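Local coordinates for protein endolysin PlyC, small cell-wall binding subunit (Streptococcus phage C1, PDB 4F87) that forms the ring of eight subunits through which the phage endolysin PlyC binds the streptococcal cell wall during host cell lysis, at residues Phe17-Asp22 / Gly35-Ile40. Residues are numbered along the deposited sequence; the frame is centred on the assembly and turned at random.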
ATOM      1  N   PHE B  17      -5.365  19.213   3.557  1.00 17.24           N
ATOM      2  CA  PHE B  17      -5.826  20.029   2.458  1.00 16.25           C
ATOM      3  C   PHE B  17      -5.866  21.479   2.885  1.00 16.89           C
ATOM      4  O   PHE B  17      -6.005  21.785   4.078  1.00 17.15           O
ATOM      5  CB  PHE B  17      -7.242  19.593   1.974  1.00 17.97           C
ATOM      6  CG  PHE B  17      -8.298  19.530   3.052  1.00 17.63           C
ATOM      7  CD1 PHE B  17      -9.047  20.654   3.383  1.00 18.40           C
ATOM      8  CD2 PHE B  17      -8.548  18.347   3.739  1.00 20.58           C
ATOM      9  CE1 PHE B  17      -9.998  20.605   4.407  1.00 18.75           C
ATOM     10  CE2 PHE B  17      -9.543  18.293   4.731  1.00 22.89           C
ATOM     11  CZ  PHE B  17     -10.259  19.420   5.048  1.00 20.18           C
ATOM     12  N   LEU B  18      -5.766  22.358   1.897  1.00 15.92           N
ATOM     13  CA  LEU B  18      -6.008  23.790   2.085  1.00 15.78           C
ATOM     14  C   LEU B  18      -7.511  24.024   1.886  1.00 16.98           C
ATOM     15  O   LEU B  18      -8.161  23.304   1.094  1.00 16.00           O
ATOM     16  CB  LEU B  18      -5.280  24.580   1.009  1.00 16.46           C
ATOM     17  CG  LEU B  18      -3.781  24.639   1.205  1.00 18.79           C
ATOM     18  CD1 LEU B  18      -3.097  24.752  -0.128  1.00 21.24           C
ATOM     19  CD2 LEU B  18      -3.411  25.851   2.077  1.00 20.92           C
ATOM     20  N   PHE B  19      -8.059  25.031   2.578  1.00 15.25           N
ATOM     21  CA  PHE B  19      -9.451  25.385   2.375  1.00 15.25           C
ATOM     22  C   PHE B  19      -9.660  26.878   2.453  1.00 16.24           C
ATOM     23  O   PHE B  19      -8.948  27.598   3.177  1.00 16.46           O
ATOM     24  CB  PHE B  19     -10.406  24.618   3.334  1.00 15.90           C
ATOM     25  CG  PHE B  19     -10.201  24.787   4.822  1.00 15.52           C
ATOM     26  CD1 PHE B  19     -11.076  25.567   5.579  1.00 16.66           C
ATOM     27  CD2 PHE B  19      -9.178  24.111   5.481  1.00 16.52           C
ATOM     28  CE1 PHE B  19     -10.925  25.665   6.959  1.00 16.89           C
ATOM     29  CE2 PHE B  19      -9.014  24.236   6.860  1.00 17.80           C
ATOM     30  CZ  PHE B  19      -9.896  25.001   7.593  1.00 16.50           C
ATOM     31  N   HIS B  20     -10.623  27.365   1.669  1.00 14.42           N
ATOM     32  CA  HIS B  20     -11.030  28.767   1.671  1.00 14.32           C
ATOM     33  C   HIS B  20     -12.455  28.827   1.147  1.00 14.94           C
ATOM     34  O   HIS B  20     -12.947  27.835   0.578  1.00 14.89           O
ATOM     35  CB  HIS B  20     -10.102  29.631   0.767  1.00 15.77           C
ATOM     36  CG  HIS B  20     -10.322  29.435  -0.698  1.00 16.66           C
ATOM     37  ND1 HIS B  20      -9.855  28.305  -1.351  1.00 17.40           N
ATOM     38  CD2 HIS B  20     -11.000  30.202  -1.580  1.00 18.54           C
ATOM     39  CE1 HIS B  20     -10.242  28.427  -2.608  1.00 18.85           C
ATOM     40  NE2 HIS B  20     -10.929  29.555  -2.802  1.00 19.77           N
ATOM     41  N   THR B  21     -13.108  29.975   1.307  1.00 15.67           N
ATOM     42  CA  THR B  21     -14.401  30.205   0.694  1.00 15.16           C
ATOM     43  C   THR B  21     -14.319  31.319  -0.310  1.00 18.42           C
ATOM     44  O   THR B  21     -13.606  32.310  -0.083  1.00 18.44           O
ATOM     45  CB  THR B  21     -15.516  30.484   1.746  1.00 16.12           C
ATOM     46  OG1 THR B  21     -16.763  30.658   1.064  1.00 17.26           O
ATOM     47  CG2 THR B  21     -15.284  31.753   2.574  1.00 18.80           C
ATOM     48  N   ASP B  22     -15.104  31.204  -1.379  1.00 18.22           N
ATOM     49  CA  ASP B  22     -15.319  32.256  -2.365  1.00 19.91           C
ATOM     50  C   ASP B  22     -16.646  32.982  -2.102  1.00 23.11           C
ATOM     51  O   ASP B  22     -17.089  33.786  -2.936  1.00 24.98           O
ATOM     52  CB  ASP B  22     -15.261  31.708  -3.791  1.00 22.58           C
ATOM     53  CG  ASP B  22     -13.888  31.260  -4.205  1.00 30.48           C
ATOM     54  OD1 ASP B  22     -12.893  31.832  -3.697  1.00 27.21           O
ATOM     55  OD2 ASP B  22     -13.799  30.347  -5.058  1.00 39.50           O
ATOM     56  N   GLY B  35      -3.808  16.495  10.609  1.00 23.38           N
ATOM     57  CA  GLY B  35      -4.849  16.625  11.617  1.00 24.88           C
ATOM     58  C   GLY B  35      -4.788  17.862  12.488  1.00 26.75           C
ATOM     59  O   GLY B  35      -5.542  17.955  13.465  1.00 26.36           O
ATOM     60  N   VAL B  36      -3.928  18.834  12.128  1.00 22.50           N
ATOM     61  CA  VAL B  36      -3.793  20.101  12.843  1.00 21.78           C
ATOM     62  C   VAL B  36      -4.287  21.211  11.937  1.00 22.93           C
ATOM     63  O   VAL B  36      -3.781  21.379  10.828  1.00 22.40           O
ATOM     64  CB  VAL B  36      -2.326  20.335  13.306  1.00 24.83           C
ATOM     65  CG1 VAL B  36      -2.163  21.697  13.992  1.00 25.63           C
ATOM     66  CG2 VAL B  36      -1.864  19.202  14.231  1.00 25.77           C
ATOM     67  N   GLU B  37      -5.240  22.004  12.426  1.00 20.90           N
ATOM     68  CA  GLU B  37      -5.754  23.130  11.669  1.00 19.50           C
ATOM     69  C   GLU B  37      -4.898  24.357  11.916  1.00 21.96           C
ATOM     70  O   GLU B  37      -4.584  24.695  13.071  1.00 23.20           O
ATOM     71  CB  GLU B  37      -7.186  23.420  12.069  1.00 19.47           C
ATOM     72  CG  GLU B  37      -7.844  24.446  11.158  1.00 20.56           C
ATOM     73  CD  GLU B  37      -9.184  24.924  11.661  1.00 23.94           C
ATOM     74  OE1 GLU B  37      -9.791  24.224  12.504  1.00 24.32           O
ATOM     75  OE2 GLU B  37      -9.620  26.013  11.222  1.00 21.66           O
ATOM     76  N   ILE B  38      -4.537  25.043  10.821  1.00 19.20           N
ATOM     77  CA  ILE B  38      -3.747  26.271  10.899  1.00 19.22           C
ATOM     78  C   ILE B  38      -4.283  27.334   9.959  1.00 20.65           C
ATOM     79  O   ILE B  38      -4.966  27.041   8.973  1.00 18.88           O
ATOM     80  CB  ILE B  38      -2.247  25.980  10.576  1.00 22.63           C
ATOM     81  CG1 ILE B  38      -2.079  25.401   9.155  1.00 23.33           C
ATOM     82  CG2 ILE B  38      -1.588  25.087  11.649  1.00 23.31           C
ATOM     83  CD1 ILE B  38      -0.643  25.400   8.652  1.00 24.90           C
ATOM     84  N   GLY B  39      -3.984  28.580  10.280  1.00 19.13           N
ATOM     85  CA  GLY B  39      -4.242  29.690   9.380  1.00 19.02           C
ATOM     86  C   GLY B  39      -2.985  29.886   8.548  1.00 22.00           C
ATOM     87  O   GLY B  39      -1.869  29.529   8.990  1.00 23.27           O
ATOM     88  N   ILE B  40      -3.157  30.362   7.318  1.00 18.39           N
ATOM     89  CA  ILE B  40      -2.038  30.641   6.414  1.00 18.07           C
ATOM     90  C   ILE B  40      -2.014  32.149   6.192  1.00 20.98           C
ATOM     91  O   ILE B  40      -3.031  32.749   5.820  1.00 21.19           O
ATOM     92  CB  ILE B  40      -2.174  29.868   5.079  1.00 20.45           C
ATOM     93  CG1 ILE B  40      -2.325  28.344   5.284  1.00 21.62           C
ATOM     94  CG2 ILE B  40      -0.994  30.180   4.145  1.00 20.39           C
ATOM     95  CD1 ILE B  40      -1.215  27.618   5.915  1.00 27.44           C
TER
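Phe19 and Glu37 meet on one side of a β-sheet, where the aromatic ring turns its edge to the carboxylate. The far corner of the ring, Phe19 CZ, lies 3.8 Å from Glu37 OE2, and the oxygen sits close to the ring plane, where the ring hydrogens carry a slight positive charge. The two side chains run roughly perpendicular, and the ring and carboxylate planes are inclined by 56°, so the groups do not stack. With CG anti to the backbone N (chi1 -171°) and an extended chain beyond it, Glu37 spans the gap to the ring; its CG also comes within 4.2 Å of Phe19 CZ.

Such contacts between next-nearest strands illustrate how side chains can reach across an intervening strand where the two backbones are not paired. Here strand 29-33 runs between strands 16-20 and 36-40, antiparallel to both, and no hydrogen bond joins strands 16-20 and 36-40 directly. Phe32 of that middle strand meets the Phe19 ring at a shallow angle, while Arg30 pairs through NE with Glu37 OE2. The other carboxylate oxygen, OE1, forms a salt bridge with Arg67 NE, so two guanidinium groups fix the carboxylate and would be expected to favour its ionised form. Glu37, Arg30 and Arg67 all take part in interaction with the host cell wall.

Leu18 and Ile40 make the second, purely apolar meeting: Leu18 CD2 comes within 4.2 Å of Ile40 CG1, although the two CA atoms stand 9.0 Å apart. Helix 43-50 adjoins this pair, touching Leu18 through Phe49 and Ile40 through Val46.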